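PDB 2NXF: manganese-dependent ADP-ribose/CDP-alcohol diphosphatase from Danio rerio, which probably hydrolyses ADP-ribose and CDP-alcohols such as CDP-choline at a dinuclear metal centre, releasing AMP or CMP. Local coordinates for residues G189-F201 / V231-H245. Sequence-based numbering, arbitrary orientation.
Sequences GLEQRFVKFNGGF and VHPCAADPICLAWNH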
loop_
_atom_site.group_PDB
_atom_site.type_symbol
_atom_site.label_atom_id
_atom_site.label_comp_id
_atom_site.label_asym_id
_atom_site.label_seq_id
_atom_site.Cartn_x
_atom_site.Cartn_y
_atom_site.Cartn_z
ATOM N N GLY A 189 -21.868 5.304 -3.239
ATOM C CA GLY A 189 -21.650 4.037 -3.928
ATOM C C GLY A 189 -20.234 3.810 -4.433
ATOM O O GLY A 189 -19.353 4.670 -4.285
ATOM N N LEU A 190 -20.020 2.653 -5.053
ATOM C CA LEU A 190 -18.668 2.227 -5.443
ATOM C C LEU A 190 -18.060 2.987 -6.625
ATOM O O LEU A 190 -16.840 2.942 -6.818
ATOM C CB LEU A 190 -18.612 0.708 -5.700
ATOM C CG LEU A 190 -19.087 -0.244 -4.593
ATOM C CD1 LEU A 190 -18.997 -1.687 -5.065
ATOM C CD2 LEU A 190 -18.287 -0.069 -3.305
ATOM N N GLU A 191 -18.889 3.681 -7.409
ATOM C CA GLU A 191 -18.368 4.442 -8.567
ATOM C C GLU A 191 -17.512 5.634 -8.151
ATOM O O GLU A 191 -16.809 6.208 -8.983
ATOM C CB GLU A 191 -19.498 4.932 -9.491
ATOM C CG GLU A 191 -20.137 3.847 -10.360
ATOM C CD GLU A 191 -19.247 3.378 -11.506
ATOM O OE1 GLU A 191 -18.849 4.204 -12.359
ATOM O OE2 GLU A 191 -18.965 2.166 -11.568
ATOM N N GLN A 192 -17.572 6.004 -6.865
ATOM C CA GLN A 192 -16.679 7.035 -6.317
ATOM C C GLN A 192 -15.199 6.746 -6.574
ATOM O O GLN A 192 -14.386 7.674 -6.643
ATOM C CB GLN A 192 -16.869 7.158 -4.808
ATOM C CG GLN A 192 -18.220 7.672 -4.366
ATOM C CD GLN A 192 -18.271 7.795 -2.854
ATOM O OE1 GLN A 192 -17.678 8.712 -2.284
ATOM N NE2 GLN A 192 -18.952 6.857 -2.196
ATOM N N ARG A 193 -14.856 5.467 -6.714
ATOM C CA ARG A 193 -13.453 5.046 -6.842
ATOM C C ARG A 193 -12.786 5.512 -8.132
ATOM O O ARG A 193 -11.558 5.480 -8.241
ATOM C CB ARG A 193 -13.326 3.521 -6.717
ATOM C CG ARG A 193 -13.821 2.736 -7.931
ATOM C CD ARG A 193 -13.843 1.232 -7.601
ATOM N NE ARG A 193 -14.172 0.396 -8.753
ATOM C CZ ARG A 193 -15.405 0.149 -9.198
ATOM N NH1 ARG A 193 -16.480 0.708 -8.621
ATOM N NH2 ARG A 193 -15.585 -0.659 -10.245
ATOM N N PHE A 194 -13.591 5.919 -9.122
ATOM C CA PHE A 194 -13.038 6.323 -10.414
ATOM C C PHE A 194 -12.577 7.772 -10.390
ATOM O O PHE A 194 -13.231 8.677 -10.940
ATOM C CB PHE A 194 -14.035 6.040 -11.549
ATOM C CG PHE A 194 -14.175 4.564 -11.842
ATOM C CD1 PHE A 194 -13.137 3.868 -12.469
ATOM C CD2 PHE A 194 -15.316 3.869 -11.460
ATOM C CE1 PHE A 194 -13.249 2.501 -12.725
ATOM C CE2 PHE A 194 -15.440 2.502 -11.716
ATOM C CZ PHE A 194 -14.408 1.822 -12.353
ATOM N N VAL A 195 -11.428 7.951 -9.745
ATOM C CA VAL A 195 -10.759 9.231 -9.572
ATOM C C VAL A 195 -9.282 9.061 -9.917
ATOM O O VAL A 195 -8.758 7.941 -9.874
ATOM C CB VAL A 195 -10.876 9.772 -8.110
ATOM C CG1 VAL A 195 -12.305 10.227 -7.844
ATOM C CG2 VAL A 195 -10.434 8.724 -7.083
ATOM N N LYS A 196 -8.642 10.179 -10.249
ATOM C CA LYS A 196 -7.265 10.249 -10.730
ATOM C C LYS A 196 -6.249 9.784 -9.679
ATOM O O LYS A 196 -5.145 9.329 -10.022
ATOM C CB LYS A 196 -6.990 11.706 -11.136
ATOM C CG LYS A 196 -5.684 11.987 -11.819
ATOM C CD LYS A 196 -5.608 13.475 -12.167
ATOM C CE LYS A 196 -4.179 13.903 -12.416
ATOM N NZ LYS A 196 -4.098 15.312 -12.930
ATOM N N PHE A 197 -6.614 9.890 -8.395
ATOM C CA PHE A 197 -5.681 9.461 -7.345
ATOM C C PHE A 197 -5.725 7.951 -7.048
ATOM O O PHE A 197 -5.017 7.480 -6.169
ATOM C CB PHE A 197 -5.821 10.308 -6.077
ATOM C CG PHE A 197 -7.186 10.286 -5.433
ATOM C CD1 PHE A 197 -7.549 9.242 -4.563
ATOM C CD2 PHE A 197 -8.075 11.358 -5.610
ATOM C CE1 PHE A 197 -8.793 9.244 -3.896
ATOM C CE2 PHE A 197 -9.333 11.377 -4.942
ATOM C CZ PHE A 197 -9.685 10.331 -4.093
ATOM N N ASN A 198 -6.571 7.222 -7.785
ATOM C CA ASN A 198 -6.586 5.771 -7.750
ATOM C C ASN A 198 -6.025 5.164 -9.036
ATOM O O ASN A 198 -5.545 5.869 -9.928
ATOM C CB ASN A 198 -7.996 5.237 -7.461
ATOM C CG ASN A 198 -8.476 5.603 -6.082
ATOM O OD1 ASN A 198 -7.670 5.849 -5.165
ATOM N ND2 ASN A 198 -9.793 5.613 -5.901
ATOM N N GLY A 199 -6.096 3.849 -9.115
ATOM C CA GLY A 199 -5.557 3.125 -10.243
ATOM C C GLY A 199 -6.030 1.699 -10.176
ATOM O O GLY A 199 -6.789 1.321 -9.276
ATOM N N GLY A 200 -5.582 0.915 -11.145
ATOM C CA GLY A 200 -5.926 -0.488 -11.180
ATOM C C GLY A 200 -4.769 -1.397 -11.548
ATOM O O GLY A 200 -3.630 -0.947 -11.779
ATOM N N PHE A 201 -5.101 -2.685 -11.651
ATOM C CA PHE A 201 -4.110 -3.731 -11.914
ATOM C C PHE A 201 -4.324 -4.268 -13.331
ATOM O O PHE A 201 -5.439 -4.680 -13.691
ATOM C CB PHE A 201 -4.283 -4.858 -10.886
ATOM C CG PHE A 201 -4.280 -4.371 -9.449
ATOM C CD1 PHE A 201 -3.079 -4.269 -8.725
ATOM C CD2 PHE A 201 -5.484 -4.019 -8.817
ATOM C CE1 PHE A 201 -3.065 -3.814 -7.390
ATOM C CE2 PHE A 201 -5.490 -3.545 -7.470
ATOM C CZ PHE A 201 -4.280 -3.461 -6.746
ATOM N N VAL A 231 -8.970 -3.335 -1.843
ATOM C CA VAL A 231 -9.852 -3.902 -2.874
ATOM C C VAL A 231 -11.193 -4.409 -2.339
ATOM O O VAL A 231 -12.104 -4.675 -3.120
ATOM C CB VAL A 231 -9.157 -5.018 -3.700
ATOM C CG1 VAL A 231 -7.906 -4.476 -4.451
ATOM C CG2 VAL A 231 -8.799 -6.232 -2.789
ATOM N N HIS A 232 -11.345 -4.529 -1.018
ATOM C CA HIS A 232 -12.629 -5.033 -0.493
ATOM C C HIS A 232 -13.461 -3.874 0.061
ATOM O O HIS A 232 -13.005 -3.160 0.946
ATOM C CB HIS A 232 -12.414 -6.103 0.583
ATOM C CG HIS A 232 -13.607 -6.987 0.777
ATOM N ND1 HIS A 232 -14.864 -6.489 1.058
ATOM C CD2 HIS A 232 -13.738 -8.333 0.712
ATOM C CE1 HIS A 232 -15.717 -7.496 1.156
ATOM N NE2 HIS A 232 -15.060 -8.625 0.950
ATOM N N PRO A 233 -14.686 -3.680 -0.473
ATOM C CA PRO A 233 -15.530 -2.589 0.007
ATOM C C PRO A 233 -15.811 -2.567 1.521
ATOM O O PRO A 233 -16.153 -1.506 2.053
ATOM C CB PRO A 233 -16.847 -2.788 -0.773
ATOM C CG PRO A 233 -16.459 -3.522 -1.978
ATOM C CD PRO A 233 -15.330 -4.429 -1.573
ATOM N N CYS A 234 -15.696 -3.717 2.200
ATOM C CA CYS A 234 -15.888 -3.768 3.668
ATOM C C CYS A 234 -14.701 -3.208 4.440
ATOM O O CYS A 234 -14.810 -2.933 5.638
ATOM C CB CYS A 234 -16.189 -5.188 4.186
ATOM S SG CYS A 234 -15.088 -6.532 3.641
ATOM N N ALA A 235 -13.575 -3.047 3.750
ATOM C CA ALA A 235 -12.312 -2.688 4.403
ATOM C C ALA A 235 -11.846 -1.264 4.157
ATOM O O ALA A 235 -10.796 -0.868 4.665
ATOM C CB ALA A 235 -11.198 -3.686 3.999
ATOM N N ALA A 236 -12.608 -0.486 3.387
ATOM C CA ALA A 236 -12.184 0.883 3.066
ATOM C C ALA A 236 -13.358 1.672 2.527
ATOM O O ALA A 236 -14.328 1.095 2.052
ATOM C CB ALA A 236 -11.080 0.870 2.035
ATOM N N ASP A 237 -13.240 2.994 2.584
ATOM C CA ASP A 237 -14.231 3.862 1.951
ATOM C C ASP A 237 -14.217 3.608 0.432
ATOM O O ASP A 237 -13.147 3.410 -0.145
ATOM C CB ASP A 237 -13.925 5.325 2.255
ATOM C CG ASP A 237 -15.038 6.252 1.805
ATOM O OD1 ASP A 237 -15.082 6.631 0.613
ATOM O OD2 ASP A 237 -15.915 6.602 2.636
ATOM N N PRO A 238 -15.401 3.605 -0.218
ATOM C CA PRO A 238 -15.462 3.357 -1.672
ATOM C C PRO A 238 -14.543 4.277 -2.490
ATOM O O PRO A 238 -14.009 3.847 -3.509
ATOM C CB PRO A 238 -16.915 3.654 -2.030
ATOM C CG PRO A 238 -17.665 3.538 -0.788
ATOM C CD PRO A 238 -16.742 3.814 0.359
ATOM N N ILE A 239 -14.333 5.513 -2.040
ATOM C CA ILE A 239 -13.491 6.427 -2.817
ATOM C C ILE A 239 -12.041 5.979 -2.862
ATOM O O ILE A 239 -11.266 6.489 -3.676
ATOM C CB ILE A 239 -13.584 7.903 -2.353
ATOM C CG1 ILE A 239 -13.156 8.847 -3.503
ATOM C CG2 ILE A 239 -12.771 8.126 -1.069
ATOM C CD1 ILE A 239 -13.523 10.327 -3.287
ATOM N N CYS A 240 -11.664 5.052 -1.967
ATOM C CA CYS A 240 -10.274 4.606 -1.876
ATOM C C CYS A 240 -9.980 3.291 -2.590
ATOM O O CYS A 240 -8.843 2.820 -2.575
ATOM C CB CYS A 240 -9.871 4.477 -0.407
ATOM S SG CYS A 240 -9.835 6.063 0.401
ATOM N N LEU A 241 -10.987 2.677 -3.200
ATOM C CA LEU A 241 -10.791 1.328 -3.786
ATOM C C LEU A 241 -10.082 1.389 -5.137
ATOM O O LEU A 241 -10.276 2.354 -5.910
ATOM C CB LEU A 241 -12.158 0.659 -4.021
ATOM C CG LEU A 241 -12.973 0.361 -2.757
ATOM C CD1 LEU A 241 -14.422 0.020 -3.106
ATOM C CD2 LEU A 241 -12.291 -0.769 -1.969
ATOM N N ALA A 242 -9.318 0.343 -5.444
ATOM C CA ALA A 242 -8.767 0.164 -6.801
ATOM C C ALA A 242 -9.850 0.184 -7.863
ATOM O O ALA A 242 -10.973 -0.289 -7.651
ATOM C CB ALA A 242 -7.991 -1.138 -6.917
ATOM N N TRP A 243 -9.509 0.729 -9.024
ATOM C CA TRP A 243 -10.467 0.781 -10.130
ATOM C C TRP A 243 -11.130 -0.566 -10.451
ATOM O O TRP A 243 -12.360 -0.645 -10.605
ATOM C CB TRP A 243 -9.799 1.309 -11.404
ATOM C CG TRP A 243 -9.394 2.762 -11.365
ATOM C CD1 TRP A 243 -9.747 3.721 -10.446
ATOM C CD2 TRP A 243 -8.575 3.417 -12.335
ATOM N NE1 TRP A 243 -9.173 4.935 -10.786
ATOM C CE2 TRP A 243 -8.430 4.764 -11.931
ATOM C CE3 TRP A 243 -7.925 2.981 -13.502
ATOM C CZ2 TRP A 243 -7.686 5.707 -12.679
ATOM C CZ3 TRP A 243 -7.171 3.907 -14.230
ATOM C CH2 TRP A 243 -7.063 5.252 -13.819
ATOM N N ASN A 244 -10.310 -1.612 -10.541
ATOM C CA ASN A 244 -10.830 -2.942 -10.844
ATOM C C ASN A 244 -10.738 -3.838 -9.621
ATOM O O ASN A 244 -10.317 -4.982 -9.712
ATOM C CB ASN A 244 -10.161 -3.559 -12.098
ATOM C CG ASN A 244 -8.657 -3.737 -11.946
ATOM O OD1 ASN A 244 -8.006 -3.049 -11.167
ATOM N ND2 ASN A 244 -8.098 -4.668 -12.725
ATOM N N HIS A 245 -11.188 -3.312 -8.481
ATOM C CA HIS A 245 -11.078 -4.050 -7.217
ATOM C C HIS A 245 -11.770 -5.424 -7.303
ATOM O O HIS A 245 -11.274 -6.395 -6.734
ATOM C CB HIS A 245 -11.631 -3.220 -6.041
ATOM C CG HIS A 245 -13.123 -3.048 -6.070
ATOM N ND1 HIS A 245 -13.979 -3.742 -5.239
ATOM C CD2 HIS A 245 -13.910 -2.280 -6.858
ATOM C CE1 HIS A 245 -15.227 -3.398 -5.506
ATOM N NE2 HIS A 245 -15.213 -2.515 -6.487
HETATM O O HOH W 1 -16.658 8.701 0.223
HETATM O O HOH W 2 -14.101 -1.912 -12.615
#
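Two loops meet here, their short 3-10 turns 190-193 and 238-240 abutting where the CA atoms of Arg193 and Ile239 come within 4.3 Å, and Trp243 N donates to Gly199 O near the other end. Arg193 runs extended from CG to NE, and its NE donates to Trp243 O (2.8 Å, 162°); NH1 turns back to Leu190 O, approaching above that carbonyl's plane. Phe194 CE2 lies over the centre of one guanidinium face and His245 CD2 toward the rim of the opposite face, the imidazole plane at 80° to the guanidinium. With an alanine in place of Arg193, Trp243 O would probably lose its guanidinium donors and a gap would open between Phe194 and His245. The Trp243 indole carries Gly199 CA over its five-membered ring, 3.8 Å from the centroid, while NE1 donates almost in the ring plane to Val195 O (3.2 Å). Asn198 ND2 bridges the loops, giving one bond to Arg193 O and another to Ile239 O (2.8 Å). Its OD1 accepts from NE2 of His265, a zinc ligand, so in this calcineurin-like metallophosphoesterase the paired loops supply a second-shell residue that probably orients the ligand imidazole. Phe197, whose CZ meets Ile239 CG1 at 3.8 Å, also approaches the zinc ligand Asn96. Asn244 has CG wedged between backbone N and carbonyl carbon (chi1 61°), which aims its amide at Phe201: OD1 accepts from Phe201 N, and ND2 donates to Phe201 O on a lone pair (2.8 Å). At the opposite end, Leu190 CD2 rests on Leu241 CD1 (3.9 Å) and Pro233 CB, and a water donates to both Gln192 OE1 and Asp237 OD1.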